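PDB 4WVA: mannosylglycerate hydrolase MGH1-like glycoside hydrolase domain-containing protein from Thermus thermophilus HB8, which hydrolyses mannosylglycerate, a solute made under osmotic stress, to mannose and glycerate, and cleaves glucosylglycerate about as efficiently. Local coordinates for residues C57-G62 with R129-K134; H158-G163 with D205-L210; P168-P173 with S228-V233. All blocks are in the same frame, centred on the assembly; numbering follows the deposited sequence.

Contact 1 of 3, residues C57-G62 with R129-K134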
# COMPACT_ATOMS: atom_id res chain seq x y z
N CYS A 57 8.31 -3.92 -34.20
CA CYS A 57 7.64 -3.29 -35.33
C CYS A 57 6.75 -2.13 -34.87
O CYS A 57 6.77 -1.05 -35.44
CB CYS A 57 6.84 -4.34 -36.08
SG CYS A 57 5.99 -3.74 -37.55
N LEU A 58 5.95 -2.37 -33.83
CA LEU A 58 5.09 -1.34 -33.26
C LEU A 58 5.88 -0.06 -32.92
O LEU A 58 5.47 1.05 -33.29
CB LEU A 58 4.39 -1.90 -32.02
CG LEU A 58 3.49 -0.93 -31.25
CD1 LEU A 58 2.35 -0.41 -32.09
CD2 LEU A 58 2.98 -1.64 -29.99
N PHE A 59 7.01 -0.20 -32.23
CA PHE A 59 7.80 0.97 -31.85
C PHE A 59 8.56 1.57 -33.02
O PHE A 59 8.57 2.80 -33.22
CB PHE A 59 8.76 0.64 -30.71
CG PHE A 59 8.10 0.67 -29.37
CD1 PHE A 59 7.98 1.85 -28.66
CD2 PHE A 59 7.56 -0.49 -28.83
CE1 PHE A 59 7.36 1.88 -27.43
CE2 PHE A 59 6.95 -0.46 -27.60
CZ PHE A 59 6.83 0.73 -26.91
N ASP A 60 9.19 0.71 -33.81
CA ASP A 60 10.05 1.20 -34.91
C ASP A 60 9.27 1.99 -35.96
O ASP A 60 9.75 3.03 -36.45
CB ASP A 60 10.76 0.02 -35.59
CG ASP A 60 11.95 -0.47 -34.80
OD1 ASP A 60 12.43 0.24 -33.92
OD2 ASP A 60 12.40 -1.60 -35.09
N TYR A 61 8.07 1.54 -36.29
CA TYR A 61 7.24 2.22 -37.29
C TYR A 61 6.14 3.11 -36.72
O TYR A 61 5.57 3.92 -37.46
CB TYR A 61 6.66 1.20 -38.26
CG TYR A 61 7.74 0.50 -39.01
CD1 TYR A 61 8.38 1.12 -40.08
CD2 TYR A 61 8.18 -0.77 -38.62
CE1 TYR A 61 9.40 0.49 -40.76
CE2 TYR A 61 9.22 -1.40 -39.28
CZ TYR A 61 9.82 -0.77 -40.35
OH TYR A 61 10.84 -1.39 -41.03
N GLY A 62 5.84 2.96 -35.43
CA GLY A 62 4.77 3.74 -34.81
C GLY A 62 5.21 4.92 -33.97
O GLY A 62 4.58 5.97 -33.98
N ARG A 129 17.04 -4.22 -23.99
CA ARG A 129 17.83 -3.00 -23.99
C ARG A 129 17.40 -2.05 -25.09
O ARG A 129 17.45 -0.83 -24.91
CB ARG A 129 19.33 -3.29 -24.09
CG ARG A 129 19.86 -3.80 -22.76
CD ARG A 129 21.37 -3.87 -22.66
NE ARG A 129 21.70 -4.68 -21.48
CZ ARG A 129 21.65 -4.26 -20.21
NH1 ARG A 129 21.33 -2.99 -19.88
NH2 ARG A 129 21.95 -5.12 -19.25
N TYR A 130 16.99 -2.61 -26.22
CA TYR A 130 16.54 -1.82 -27.35
C TYR A 130 15.20 -1.15 -27.06
O TYR A 130 15.02 0.04 -27.31
CB TYR A 130 16.47 -2.70 -28.61
CG TYR A 130 16.05 -1.96 -29.86
CD1 TYR A 130 16.95 -1.15 -30.54
CD2 TYR A 130 14.77 -2.08 -30.37
CE1 TYR A 130 16.57 -0.50 -31.70
CE2 TYR A 130 14.38 -1.42 -31.52
CZ TYR A 130 15.30 -0.61 -32.17
OH TYR A 130 14.94 0.03 -33.32
N LEU A 131 14.26 -1.91 -26.50
CA LEU A 131 12.92 -1.40 -26.25
C LEU A 131 12.80 -0.52 -24.99
O LEU A 131 11.92 0.33 -24.93
CB LEU A 131 11.93 -2.57 -26.15
CG LEU A 131 11.62 -3.24 -27.49
CD1 LEU A 131 10.76 -4.47 -27.27
CD2 LEU A 131 10.94 -2.27 -28.44
N PHE A 132 13.66 -0.72 -23.99
CA PHE A 132 13.47 -0.04 -22.72
C PHE A 132 13.37 1.51 -22.86
O PHE A 132 12.44 2.11 -22.33
CB PHE A 132 14.56 -0.40 -21.71
CG PHE A 132 14.42 0.35 -20.42
CD1 PHE A 132 13.50 -0.04 -19.48
CD2 PHE A 132 15.18 1.49 -20.20
CE1 PHE A 132 13.35 0.69 -18.30
CE2 PHE A 132 15.03 2.23 -19.04
CZ PHE A 132 14.10 1.83 -18.09
N PRO A 133 14.33 2.15 -23.55
CA PRO A 133 14.24 3.62 -23.65
C PRO A 133 13.03 4.09 -24.48
O PRO A 133 12.50 5.17 -24.25
CB PRO A 133 15.55 4.03 -24.31
CG PRO A 133 16.12 2.81 -24.91
CD PRO A 133 15.53 1.61 -24.23
N LYS A 134 12.57 3.25 -25.39
CA LYS A 134 11.37 3.53 -26.16
C LYS A 134 10.09 3.46 -25.31
O LYS A 134 9.23 4.33 -25.38
CB LYS A 134 11.29 2.58 -27.36
CG LYS A 134 12.49 2.70 -28.28
CD LYS A 134 12.32 1.88 -29.54
CE LYS A 134 13.55 1.95 -30.43
NZ LYS A 134 13.78 3.34 -30.91
O HOH W 1 13.32 2.90 -34.16

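Contact 2 of 3, residues H158-G163 with D205-L210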
# COMPACT_ATOMS: atom_id res chain seq x y z
N HIS A 158 -10.12 10.75 -26.39
CA HIS A 158 -10.95 10.10 -27.37
C HIS A 158 -11.36 8.75 -26.81
O HIS A 158 -10.49 8.05 -26.31
CB HIS A 158 -10.17 9.94 -28.68
CG HIS A 158 -11.05 9.71 -29.86
ND1 HIS A 158 -11.85 8.60 -29.98
CD2 HIS A 158 -11.31 10.48 -30.95
CE1 HIS A 158 -12.57 8.69 -31.09
NE2 HIS A 158 -12.24 9.82 -31.71
N PRO A 159 -12.64 8.36 -26.94
CA PRO A 159 -13.06 7.03 -26.46
C PRO A 159 -12.24 5.87 -27.08
O PRO A 159 -12.06 4.82 -26.45
CB PRO A 159 -14.54 6.95 -26.85
CG PRO A 159 -14.72 8.01 -27.89
CD PRO A 159 -13.78 9.10 -27.50
N TRP A 160 -11.75 6.05 -28.31
CA TRP A 160 -10.89 5.04 -28.95
C TRP A 160 -9.66 4.72 -28.10
O TRP A 160 -9.16 3.59 -28.15
CB TRP A 160 -10.42 5.47 -30.35
CG TRP A 160 -11.45 5.23 -31.45
CD1 TRP A 160 -12.38 4.25 -31.47
CD2 TRP A 160 -11.59 5.94 -32.70
NE1 TRP A 160 -13.11 4.30 -32.64
CE2 TRP A 160 -12.66 5.34 -33.40
CE3 TRP A 160 -10.94 7.04 -33.27
CZ2 TRP A 160 -13.08 5.80 -34.65
CZ3 TRP A 160 -11.37 7.50 -34.51
CH2 TRP A 160 -12.42 6.88 -35.18
N GLU A 161 -9.17 5.69 -27.33
CA GLU A 161 -7.95 5.49 -26.54
C GLU A 161 -8.13 4.53 -25.36
O GLU A 161 -7.14 3.97 -24.88
CB GLU A 161 -7.40 6.81 -26.04
CG GLU A 161 -7.03 7.77 -27.15
CD GLU A 161 -6.32 8.99 -26.63
OE1 GLU A 161 -5.23 9.29 -27.14
OE2 GLU A 161 -6.86 9.62 -25.70
N SER A 162 -9.37 4.33 -24.94
CA SER A 162 -9.70 3.31 -23.94
C SER A 162 -9.59 1.90 -24.49
O SER A 162 -9.53 0.94 -23.72
CB SER A 162 -11.12 3.50 -23.41
OG SER A 162 -12.10 3.15 -24.39
N GLY A 163 -9.58 1.75 -25.82
CA GLY A 163 -9.72 0.45 -26.44
C GLY A 163 -11.12 -0.13 -26.36
O GLY A 163 -11.39 -1.19 -26.94
N ASP A 205 -20.15 9.67 -35.46
CA ASP A 205 -20.18 11.11 -35.73
C ASP A 205 -19.27 11.86 -34.75
O ASP A 205 -18.49 12.74 -35.14
CB ASP A 205 -21.60 11.65 -35.61
CG ASP A 205 -22.47 11.31 -36.81
OD1 ASP A 205 -21.95 10.82 -37.84
OD2 ASP A 205 -23.70 11.53 -36.72
N ARG A 206 -19.37 11.48 -33.49
CA ARG A 206 -18.60 12.11 -32.42
C ARG A 206 -17.14 11.64 -32.40
O ARG A 206 -16.25 12.44 -32.16
CB ARG A 206 -19.34 11.91 -31.09
CG ARG A 206 -20.66 12.69 -31.08
CD ARG A 206 -21.66 12.26 -30.03
NE ARG A 206 -22.80 13.18 -30.06
CZ ARG A 206 -23.79 13.13 -30.96
NH1 ARG A 206 -23.82 12.17 -31.88
NH2 ARG A 206 -24.76 14.05 -30.93
N TYR A 207 -16.87 10.36 -32.70
CA TYR A 207 -15.50 9.91 -32.92
C TYR A 207 -14.78 10.79 -33.97
O TYR A 207 -13.63 11.19 -33.78
CB TYR A 207 -15.41 8.42 -33.35
CG TYR A 207 -16.06 7.36 -32.46
CD1 TYR A 207 -16.39 7.61 -31.12
CD2 TYR A 207 -16.32 6.07 -32.96
CE1 TYR A 207 -16.99 6.64 -30.33
CE2 TYR A 207 -16.92 5.10 -32.18
CZ TYR A 207 -17.25 5.38 -30.86
OH TYR A 207 -17.86 4.40 -30.10
N LEU A 208 -15.46 11.05 -35.09
CA LEU A 208 -14.86 11.80 -36.19
C LEU A 208 -14.74 13.29 -35.87
O LEU A 208 -13.72 13.91 -36.18
CB LEU A 208 -15.60 11.55 -37.51
CG LEU A 208 -15.04 10.39 -38.35
CD1 LEU A 208 -13.68 10.75 -38.92
CD2 LEU A 208 -14.95 9.10 -37.57
N SER A 209 -15.75 13.84 -35.22
CA SER A 209 -15.68 15.24 -34.75
C SER A 209 -14.42 15.49 -33.91
O SER A 209 -13.69 16.48 -34.11
CB SER A 209 -16.93 15.61 -33.96
OG SER A 209 -16.80 16.92 -33.43
N LEU A 210 -14.14 14.57 -32.99
CA LEU A 210 -12.93 14.69 -32.18
C LEU A 210 -11.66 14.61 -33.01
O LEU A 210 -10.74 15.41 -32.83
CB LEU A 210 -12.92 13.62 -31.07
CG LEU A 210 -13.91 13.80 -29.90
CD1 LEU A 210 -13.98 12.54 -29.03
CD2 LEU A 210 -13.57 15.00 -29.05

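Contact 3 of 3, residues P168-P173 with S228-V233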
# COMPACT_ATOMS: atom_id res chain seq x y z
N PRO A 168 -20.57 2.12 -22.41
CA PRO A 168 -21.60 3.06 -21.91
C PRO A 168 -21.05 4.14 -21.00
O PRO A 168 -21.67 5.19 -20.84
CB PRO A 168 -22.58 2.14 -21.18
CG PRO A 168 -22.42 0.83 -21.86
CD PRO A 168 -20.93 0.74 -22.08
N ALA A 169 -19.88 3.90 -20.40
CA ALA A 169 -19.22 4.95 -19.61
C ALA A 169 -19.01 6.24 -20.40
O ALA A 169 -19.07 7.34 -19.83
CB ALA A 169 -17.89 4.45 -19.05
N TRP A 170 -18.80 6.15 -21.72
CA TRP A 170 -18.48 7.33 -22.52
C TRP A 170 -19.72 8.08 -23.07
O TRP A 170 -19.56 9.14 -23.69
CB TRP A 170 -17.56 6.98 -23.69
CG TRP A 170 -16.42 6.02 -23.38
CD1 TRP A 170 -15.93 5.07 -24.20
CD2 TRP A 170 -15.66 5.94 -22.16
NE1 TRP A 170 -14.90 4.39 -23.59
CE2 TRP A 170 -14.72 4.89 -22.33
CE3 TRP A 170 -15.69 6.63 -20.93
CZ2 TRP A 170 -13.85 4.50 -21.32
CZ3 TRP A 170 -14.83 6.23 -19.93
CH2 TRP A 170 -13.91 5.19 -20.14
N ASP A 171 -20.93 7.57 -22.82
CA ASP A 171 -22.16 8.18 -23.39
C ASP A 171 -22.33 9.65 -23.01
O ASP A 171 -22.37 10.52 -23.88
CB ASP A 171 -23.42 7.41 -22.98
CG ASP A 171 -23.56 6.05 -23.65
OD1 ASP A 171 -22.69 5.63 -24.47
OD2 ASP A 171 -24.57 5.37 -23.33
N LYS A 172 -22.38 9.95 -21.71
CA LYS A 172 -22.51 11.36 -21.28
C LYS A 172 -21.34 12.25 -21.70
O LYS A 172 -21.55 13.34 -22.25
CB LYS A 172 -22.80 11.46 -19.79
CG LYS A 172 -24.10 10.80 -19.39
CD LYS A 172 -24.59 11.25 -18.02
CE LYS A 172 -25.81 10.46 -17.60
NZ LYS A 172 -26.33 10.88 -16.26
N PRO A 173 -20.08 11.81 -21.50
CA PRO A 173 -18.99 12.64 -22.01
C PRO A 173 -19.10 12.90 -23.53
O PRO A 173 -18.84 14.01 -23.99
CB PRO A 173 -17.74 11.82 -21.69
CG PRO A 173 -18.13 11.00 -20.50
CD PRO A 173 -19.60 10.73 -20.61
N SER A 228 -10.19 19.84 -25.96
CA SER A 228 -11.02 18.66 -26.20
C SER A 228 -12.30 18.73 -25.37
O SER A 228 -12.23 18.91 -24.15
CB SER A 228 -10.28 17.35 -25.92
OG SER A 228 -11.17 16.27 -26.18
N PRO A 229 -13.47 18.58 -26.01
CA PRO A 229 -14.71 18.48 -25.27
C PRO A 229 -14.90 17.11 -24.61
O PRO A 229 -15.91 16.90 -23.93
CB PRO A 229 -15.77 18.71 -26.34
CG PRO A 229 -15.15 18.19 -27.58
CD PRO A 229 -13.70 18.48 -27.47
N PHE A 230 -13.94 16.19 -24.80
CA PHE A 230 -13.97 14.84 -24.20
C PHE A 230 -12.66 14.73 -23.43
O PHE A 230 -11.59 14.77 -24.02
CB PHE A 230 -14.03 13.75 -25.29
CG PHE A 230 -14.17 12.34 -24.76
CD1 PHE A 230 -13.06 11.60 -24.39
CD2 PHE A 230 -15.41 11.76 -24.64
CE1 PHE A 230 -13.19 10.30 -23.92
CE2 PHE A 230 -15.56 10.47 -24.16
CZ PHE A 230 -14.44 9.74 -23.80
N LYS A 231 -12.75 14.67 -22.09
CA LYS A 231 -11.59 14.52 -21.21
C LYS A 231 -11.99 13.59 -20.08
O LYS A 231 -12.81 13.96 -19.22
CB LYS A 231 -11.12 15.87 -20.67
CG LYS A 231 -10.33 16.69 -21.65
CD LYS A 231 -9.63 17.86 -20.98
CE LYS A 231 -10.58 19.00 -20.66
NZ LYS A 231 -10.93 19.76 -21.89
N VAL A 232 -11.46 12.37 -20.09
CA VAL A 232 -11.89 11.35 -19.17
C VAL A 232 -10.69 10.67 -18.53
O VAL A 232 -9.69 10.40 -19.21
CB VAL A 232 -12.73 10.30 -19.94
CG1 VAL A 232 -12.96 9.06 -19.11
CG2 VAL A 232 -14.05 10.92 -20.34
N VAL A 233 -10.79 10.42 -17.22
CA VAL A 233 -9.87 9.51 -16.55
C VAL A 233 -10.50 8.12 -16.64
O VAL A 233 -11.44 7.80 -15.91
CB VAL A 233 -9.57 9.91 -15.09
CG1 VAL A 233 -8.71 8.85 -14.42
CG2 VAL A 233 -8.89 11.28 -15.04
O HOH W 2 -17.55 15.76 -22.31

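Contact 1 of 3, residues C57-G62 with R129-K134
Phe59 and Asp60 of helix 48-62 face Tyr130, Leu131 and Lys134 of helix 121-146, two helices of the (alpha/alpha)6-barrel; the axes of the two short segments approach to 10.9 Å and cross at 54°. Lys134 is the side chain to follow. Its CB lies 3.6 Å from Phe59 CD1, and further out its CD passes Phe59 CB at 3.9 Å, the two side chains running past each other in opposite directions. CE then sits over one face of the Tyr130 ring, toward its rim. At chi4 the chain bends (-64°), and NZ ends 4.5 Å from Asp60 OD1, beyond a salt bridge; a water joins them, donating to OD1 and accepting a weak bond from NZ. Leu131 CD2 meets the Phe59 ring obliquely. Tyr130 OH donates to Asp60 OD1 over 2.6 Å, on the syn side of a carboxylate turned 77° from the phenol ring. Replacing Asp60 by an alanine removes the carboxylate, which would probably leave the Tyr130 hydroxyl without its acceptor and Lys134 without its nearby countercharge. The contact is thus greasy on its buried side and polar toward solvent, where one carboxylate oxygen accepts hydrogen bonds from both the phenol and the water.

Contact 2 of 3, residues H158-G163 with D205-L210
The turn 158-163 borders the probable active site, with Trp160 against Asp165, the likely proton donor, and Tyr207 of helix 201-216 packs into it; with His158 and Trp160 the tyrosine makes an aromatic cluster. The imidazole is held at both nitrogens. Its NE2 donates to the backbone O of Tyr207 over 2.8 Å, close to the ring plane and on a lone pair of the carbonyl, with an N-H...O angle of 158°. At the other nitrogen, ND1 accepts from the backbone N of Trp160 at 3.0 Å, again nearly in plane. CG of His158 stands anti to its own backbone nitrogen (chi1 -161°), which carries the ring out to the helix. Leu210 CD1 covers one imidazole face in a CH-pi contact, while Leu210 CB touches CD2 of His158 at 3.5 Å.

Tyr207 is packed from CB to its ring carbons. Its CB lies over the six-membered ring of Trp160, 4.0 Å from the centroid, and its CD2 comes obliquely to Trp160 CZ2; the phenol and indole planes are 49° apart. CE1 of the phenol meets Pro159 CG at 3.6 Å, also obliquely. At the end of the turn, Gly163 O accepts a hydrogen bond from a hydroxyl of a bound Tris, probably from the crystallisation liquor, at a site likely to hold substrate.

Both imidazole nitrogens are engaged, one as donor and one as acceptor, so turning the ring over would probably cost both bonds, and this pattern is consistent with a neutral histidine protonated at NE2. A single buried side chain thereby ties the turn leading to Gly163 to the helix beside it.

Contact 3 of 3, residues P168-P173 with S228-V233
Phe230 and Val232 press against Trp170 and Pro173, and the fit is one of shape, with apolar surfaces meeting throughout. The knob on one side is the end of the Phe230 ring. Its CE2 reaches into the notch between Pro173 CB, at 3.6 Å, and Trp170 CB, at 4.0 Å; the tryptophan methylene lies near the plane of the phenyl ring, at its edge, whereas the proline carbon comes in obliquely. With CG anti to the backbone N (chi1 -175°), the phenyl is carried across to that notch.

Val232 forks over the neighbouring hollow. One branch, CG1, bears on the far end of the indole, 3.5 Å from Trp170 CZ3. The other, CG2, meets Pro173 CB at 4.0 Å and also sits over one face of the Phe230 ring, so the valine fills the angle between tryptophan, proline and phenylalanine. Ala169 CB covers part of an indole face.

Beside this packing a water lies between the two backbones, 2.7 Å from Pro173 O and 2.6 Å from Pro229 O. Behind it the loop leading into strand 232-233 is braced from within: Ser228 OG donates to Phe230 O, and Lys231 NZ to Ser228 O.

Outside the contact, Trp170 NE1 is hydrogen-bonded to Ser162 OG, and Pro229 leans on Leu210 and Leu213 of helix 201-216. Trp170 and Pro173 touch strand 283-288, with which strand 232-233 pairs antiparallel, so the 3-10 turn and helix 171-175 sit against the small sheet, while the loop before strand 232-233 rests on helix 201-216.

Overall arrangement
Contacts 2 and 3 are buried neighbours, their centres 9 Å apart, whereas the centre of contact 1 is about 26 and 30 Å from theirs and that contact is only partly buried. Contact 1 joins two helices of the barrel and mixes an apolar side with a carboxylate, phenol and ammonium group near solvent. Contacts 2 and 3 alternate along the chain and share a seam: Pro159 packs on Trp170, and Phe230 touches the backbone of His158. Their chemistry differs even so, contact 2 relying on aromatic rings and a buried histidine bond beside the probable catalytic site, contact 3 on apolar fit.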